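Local coordinates for protein nucleoside diphosphate kinase (Encephalitozoon cuniculi, PDB 3MPD) that probably transfers the gamma phosphate of ATP to nucleoside diphosphates through a phosphohistidine intermediate, supplying the cell with the other nucleoside triphosphates, at residues 8-13 against 77-82; 39-44 against 73-78. All blocks are in the same frame, centred on the assembly; numbering follows the deposited sequence.

Interaction 1 of 2, residues 8-13 against 77-82; sequences TFIMIK and MVWVGK
Ile10 and Met77 form a hydrogen-bonded antiparallel pair at the centre of the ferredoxin-like sheet of nucleoside diphosphate kinase, where strand 7-12 lies beside strand 74-80. Ile10 N meets Met77 O at 3.0 Å in a nearly straight bond, 177° at the hydrogen. The return bond, from Met77 N to Ile10 O at 2.8 Å, is bent to 140°. A second such pair joins Thr8 and Trp79.

On the face carrying Ile10, Met77 and Trp79, bumps and hollows interlock. Bent at its last torsion (chi3 -75°), Met77 turns its CE methyl back toward strand 7-12, where it nestles against the Ile12 branch, 3.7 Å from CG1 and 3.9 Å from CD1, with Ile10 CG2 closing one side. Ile10 CG1 fits against Trp79 CD1 at 3.6 Å, the two side chains crossing at about a right angle. Helix 22-32 covers this relief through Ile25, Ile26 and Phe29.

On the opposite face the Phe9 ring leans back over the strand pair, CD1 approaching Met77 O obliquely at 3.4 Å, and also touches His119, probably the residue phosphorylated in the reaction. The indole N-H is turned toward its own strand: Trp79 NE1 gives a weak hydrogen bond to Met77 SD, 3.6 Å away.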
loop_
_atom_site.group_PDB
_atom_site.type_symbol
_atom_site.label_atom_id
_atom_site.label_comp_id
_atom_site.label_asym_id
_atom_site.label_seq_id
_atom_site.Cartn_x
_atom_site.Cartn_y
_atom_site.Cartn_z
ATOM N N THR A 8 11.410 -9.791 -0.542
ATOM C CA THR A 8 12.114 -8.737 -1.277
ATOM C C THR A 8 11.575 -7.365 -0.902
ATOM O O THR A 8 10.407 -7.226 -0.514
ATOM C CB THR A 8 12.070 -8.968 -2.818
ATOM O OG1 THR A 8 12.982 -8.077 -3.479
ATOM C CG2 THR A 8 10.660 -8.802 -3.402
ATOM N N PHE A 9 12.443 -6.365 -0.980
ATOM C CA PHE A 9 12.079 -5.009 -0.625
ATOM C C PHE A 9 11.792 -4.230 -1.890
ATOM O O PHE A 9 12.622 -4.166 -2.789
ATOM C CB PHE A 9 13.190 -4.329 0.192
ATOM C CG PHE A 9 12.856 -2.930 0.589
ATOM C CD1 PHE A 9 11.869 -2.691 1.543
ATOM C CD2 PHE A 9 13.496 -1.855 -0.017
ATOM C CE1 PHE A 9 11.512 -1.402 1.897
ATOM C CE2 PHE A 9 13.170 -0.546 0.343
ATOM C CZ PHE A 9 12.162 -0.318 1.295
ATOM N N ILE A 10 10.604 -3.652 -1.955
ATOM C CA ILE A 10 10.154 -2.933 -3.150
ATOM C C ILE A 10 9.761 -1.535 -2.707
ATOM O O ILE A 10 8.911 -1.376 -1.833
ATOM C CB ILE A 10 8.918 -3.589 -3.780
ATOM C CG1 ILE A 10 9.150 -5.091 -4.080
ATOM C CG2 ILE A 10 8.464 -2.819 -5.048
ATOM C CD1 ILE A 10 10.292 -5.413 -5.129
ATOM N N MET A 11 10.326 -0.521 -3.350
ATOM C CA MET A 11 10.038 0.844 -2.947
ATOM C C MET A 11 9.675 1.672 -4.159
ATOM O O MET A 11 10.468 1.778 -5.113
ATOM C CB MET A 11 11.251 1.426 -2.205
ATOM C CG MET A 11 11.101 2.870 -1.770
ATOM S SD MET A 11 12.528 3.398 -0.771
ATOM C CE MET A 11 13.928 3.026 -1.833
ATOM N N ILE A 12 8.478 2.254 -4.125
ATOM C CA ILE A 12 8.053 3.169 -5.184
ATOM C C ILE A 12 8.712 4.524 -4.939
ATOM O O ILE A 12 8.529 5.118 -3.854
ATOM C CB ILE A 12 6.521 3.328 -5.255
ATOM C CG1 ILE A 12 5.852 1.956 -5.402
ATOM C CG2 ILE A 12 6.112 4.347 -6.391
ATOM C CD1 ILE A 12 4.302 2.028 -5.547
ATOM N N LYS A 13 9.450 5.004 -5.949
ATOM C CA LYS A 13 10.280 6.222 -5.819
ATOM C C LYS A 13 9.390 7.460 -5.862
ATOM O O LYS A 13 8.274 7.393 -6.410
ATOM C CB LYS A 13 11.341 6.255 -6.943
ATOM C CG LYS A 13 12.306 5.058 -6.875
ATOM C CD LYS A 13 13.562 5.276 -7.716
ATOM C CE LYS A 13 14.590 4.187 -7.377
ATOM N NZ LYS A 13 15.650 4.197 -8.426
ATOM N N MET A 77 7.636 -1.330 0.688
ATOM C CA MET A 77 6.877 -2.583 0.834
ATOM C C MET A 77 7.770 -3.791 0.958
ATOM O O MET A 77 8.894 -3.802 0.446
ATOM C CB MET A 77 5.984 -2.826 -0.427
ATOM C CG MET A 77 4.850 -1.837 -0.568
ATOM S SD MET A 77 4.044 -1.786 -2.199
ATOM C CE MET A 77 5.242 -0.918 -3.180
ATOM N N VAL A 78 7.217 -4.833 1.560
ATOM C CA VAL A 78 7.818 -6.151 1.516
ATOM C C VAL A 78 6.843 -7.092 0.820
ATOM O O VAL A 78 5.659 -7.137 1.150
ATOM C CB VAL A 78 8.153 -6.695 2.931
ATOM C CG1 VAL A 78 8.866 -8.068 2.846
ATOM C CG2 VAL A 78 9.003 -5.689 3.703
ATOM N N TRP A 79 7.359 -7.828 -0.159
ATOM C CA TRP A 79 6.580 -8.807 -0.899
ATOM C C TRP A 79 7.242 -10.167 -0.712
ATOM O O TRP A 79 8.464 -10.280 -0.804
ATOM C CB TRP A 79 6.512 -8.429 -2.390
ATOM C CG TRP A 79 5.609 -7.273 -2.682
ATOM C CD1 TRP A 79 5.929 -5.933 -2.614
ATOM C CD2 TRP A 79 4.219 -7.331 -3.083
ATOM N NE1 TRP A 79 4.828 -5.165 -2.974
ATOM C CE2 TRP A 79 3.776 -5.991 -3.267
ATOM C CE3 TRP A 79 3.316 -8.377 -3.303
ATOM C CZ2 TRP A 79 2.471 -5.677 -3.651
ATOM C CZ3 TRP A 79 2.022 -8.066 -3.692
ATOM C CH2 TRP A 79 1.605 -6.718 -3.850
ATOM N N VAL A 80 6.429 -11.189 -0.430
ATOM C CA VAL A 80 6.939 -12.521 -0.084
ATOM C C VAL A 80 6.423 -13.555 -1.075
ATOM O O VAL A 80 5.285 -13.452 -1.562
ATOM C CB VAL A 80 6.472 -12.910 1.346
ATOM C CG1 VAL A 80 6.868 -14.355 1.718
ATOM C CG2 VAL A 80 7.047 -11.931 2.362
ATOM N N GLY A 81 7.253 -14.555 -1.356
ATOM C CA GLY A 81 6.859 -15.702 -2.168
ATOM C C GLY A 81 8.074 -16.383 -2.751
ATOM O O GLY A 81 9.183 -15.836 -2.653
ATOM N N LYS A 82 7.874 -17.578 -3.331
ATOM C CA LYS A 82 8.955 -18.348 -3.983
ATOM C C LYS A 82 9.674 -17.494 -5.018
ATOM O O LYS A 82 9.034 -16.853 -5.826
ATOM C CB LYS A 82 8.426 -19.629 -4.637
ATOM C CG LYS A 82 8.167 -20.760 -3.613
ATOM C CD LYS A 82 7.531 -22.004 -4.229
ATOM C CE LYS A 82 7.141 -23.029 -3.146
ATOM N NZ LYS A 82 6.465 -24.239 -3.697
#

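Interaction 2 of 2, residues 39-44 against 73-78; sequences SKCVIP and MVLAMV
The flat groups where Lys40 meets Leu75 and Ala76 are peptide units, and the Lys40 carbonyl has a methyl group on each side of its plane. Leu75 CD1 stands over one face, 3.7 Å from Lys40 O; Ala76 CB approaches from the other side, also 3.7 Å from Lys40 O but much nearer the plane. Between them Ala76 N donates to Lys40 O at 2.8 Å. In the return bond, Lys40 N lies in the plane of the Ala76 carbonyl but makes a bent bond, 133° at the hydrogen. The Val42-Val74 pair is straighter, with Val74 N donating to Val42 O at 2.8 Å and 171°.

That acceptor is also crowded by a side chain, since Val74 CG2 lies 3.3 Å from Val42 O. The two methyls of Val74 form a fork facing the Pro44 ring, whose CG comes within 3.7 Å of Val74 CG1. Trp134 of helix 124-134 packs on Pro44 from outside the pair.

On the face of Ser39, Cys41 and Leu75, the leucine chain has CG anti to the backbone N (chi1 -177°), which carries CD1 across to strand 35-42. There it touches Ser39 OG at 3.7 Å and Cys41 SG at 3.9 Å. Met73 extends this patch over Cys41, although its side chain has two conformers and its exact contacts are doubtful.

The hydroxyl of Ser39 has its polar partner across the subunit boundary, in a hydrogen bond with the OG of Ser39 of the second subunit. Cys41 packs on Ala37 of that subunit. Strand 35-42, outermost in the ferredoxin-like sheet of its own chain, is also where side chains of the second subunit pack, an arrangement typical of the nucleoside diphosphate kinase dimer.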
loop_
_atom_site.group_PDB
_atom_site.type_symbol
_atom_site.label_atom_id
_atom_site.label_comp_id
_atom_site.label_asym_id
_atom_site.label_seq_id
_atom_site.Cartn_x
_atom_site.Cartn_y
_atom_site.Cartn_z
ATOM N N SER A 39 4.107 -2.492 4.428
ATOM C CA SER A 39 3.802 -1.292 3.664
ATOM C C SER A 39 4.021 -0.112 4.592
ATOM O O SER A 39 3.612 -0.163 5.784
ATOM C CB SER A 39 2.332 -1.309 3.269
ATOM O OG SER A 39 2.117 -0.530 2.112
ATOM N N LYS A 40 4.665 0.937 4.085
ATOM C CA LYS A 40 4.920 2.121 4.885
ATOM C C LYS A 40 5.182 3.301 3.956
ATOM O O LYS A 40 5.979 3.190 3.030
ATOM C CB LYS A 40 6.142 1.900 5.825
ATOM C CG LYS A 40 6.430 3.050 6.769
ATOM C CD LYS A 40 7.668 2.809 7.650
ATOM C CE LYS A 40 7.872 4.015 8.569
ATOM N NZ LYS A 40 9.313 4.342 8.880
ATOM N N CYS A 41 4.508 4.417 4.224
ATOM C CA CYS A 41 4.793 5.691 3.572
ATOM C C CYS A 41 5.875 6.405 4.375
ATOM O O CYS A 41 5.720 6.600 5.586
ATOM C CB CYS A 41 3.543 6.572 3.526
ATOM S SG CYS A 41 2.179 5.920 2.495
ATOM N N VAL A 42 6.968 6.791 3.708
ATOM C CA VAL A 42 8.068 7.499 4.398
ATOM C C VAL A 42 8.636 8.614 3.541
ATOM O O VAL A 42 8.769 8.445 2.329
ATOM C CB VAL A 42 9.295 6.587 4.684
ATOM C CG1 VAL A 42 10.079 7.117 5.922
ATOM C CG2 VAL A 42 8.890 5.153 4.876
ATOM N N ILE A 43 8.996 9.722 4.200
ATOM C CA ILE A 43 9.814 10.773 3.631
ATOM C C ILE A 43 11.242 10.333 3.977
ATOM O O ILE A 43 11.617 10.400 5.134
ATOM C CB ILE A 43 9.516 12.129 4.321
ATOM C CG1 ILE A 43 7.996 12.373 4.418
ATOM C CG2 ILE A 43 10.311 13.300 3.657
ATOM C CD1 ILE A 43 7.342 11.738 5.707
ATOM N N PRO A 44 12.022 9.849 2.988
ATOM C CA PRO A 44 13.322 9.275 3.321
ATOM C C PRO A 44 14.311 10.287 3.950
ATOM O O PRO A 44 14.375 11.442 3.530
ATOM C CB PRO A 44 13.860 8.800 1.974
ATOM C CG PRO A 44 12.648 8.631 1.091
ATOM C CD PRO A 44 11.709 9.714 1.552
ATOM N N MET A 73 7.658 11.670 -0.575
ATOM C CA MET A 73 7.230 10.426 0.047
ATOM C C MET A 73 7.482 9.248 -0.889
ATOM O O MET A 73 7.279 9.363 -2.122
ATOM C CB MET A 73 5.743 10.534 0.358
ATOM C CG MET A 73 5.192 9.549 1.374
ATOM S SD MET A 73 3.400 9.713 1.353
ATOM C CE MET A 73 2.965 8.594 0.022
ATOM N N VAL A 74 7.934 8.132 -0.307
ATOM C CA VAL A 74 8.078 6.868 -1.022
ATOM C C VAL A 74 7.084 5.902 -0.397
ATOM O O VAL A 74 6.681 6.105 0.749
ATOM C CB VAL A 74 9.532 6.255 -0.934
ATOM C CG1 VAL A 74 10.559 7.148 -1.639
ATOM C CG2 VAL A 74 9.969 5.998 0.500
ATOM N N LEU A 75 6.681 4.872 -1.148
ATOM C CA LEU A 75 5.941 3.733 -0.580
ATOM C C LEU A 75 6.832 2.494 -0.487
ATOM O O LEU A 75 7.166 1.868 -1.511
ATOM C CB LEU A 75 4.645 3.437 -1.365
ATOM C CG LEU A 75 3.729 2.309 -0.840
ATOM C CD1 LEU A 75 3.206 2.635 0.570
ATOM C CD2 LEU A 75 2.556 2.061 -1.798
ATOM N N ALA A 76 7.221 2.164 0.737
ATOM C CA ALA A 76 8.107 1.042 1.008
ATOM C C ALA A 76 7.291 -0.213 1.330
ATOM O O ALA A 76 6.384 -0.162 2.173
ATOM C CB ALA A 76 9.032 1.376 2.169
ATOM N N MET A 77 7.636 -1.330 0.688
ATOM C CA MET A 77 6.877 -2.583 0.834
ATOM C C MET A 77 7.770 -3.791 0.958
ATOM O O MET A 77 8.894 -3.802 0.446
ATOM C CB MET A 77 5.984 -2.826 -0.427
ATOM C CG MET A 77 4.850 -1.837 -0.568
ATOM S SD MET A 77 4.044 -1.786 -2.199
ATOM C CE MET A 77 5.242 -0.918 -3.180
ATOM N N VAL A 78 7.217 -4.833 1.560
ATOM C CA VAL A 78 7.818 -6.151 1.516
ATOM C C VAL A 78 6.843 -7.092 0.820
ATOM O O VAL A 78 5.659 -7.137 1.150
ATOM C CB VAL A 78 8.153 -6.695 2.931
ATOM C CG1 VAL A 78 8.866 -8.068 2.846
ATOM C CG2 VAL A 78 9.003 -5.689 3.703
#

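Interactions 1 and 2 lie with their centres about 11 Å apart in one antiparallel sheet, ordered 35-42, 74-80, 7-12, 118-120. Strand 74-80 serves both, flanked by the first strand of the chain in interaction 1 and the second in interaction 2; residues 77 and 78 lie in both ranges, though only Met77 touches the partner segment in each. A probable hydrogen bond from Ile12 N to Leu75 O, 2.9 Å, continues the pairing between them, and Phe9 CZ packs on Ala76 CB at 3.7 Å. The shared strand therefore links two regions: the buried centre near strand 118-120, which carries His119, probably the residue phosphorylated in the reaction, and the edge where the second subunit joins.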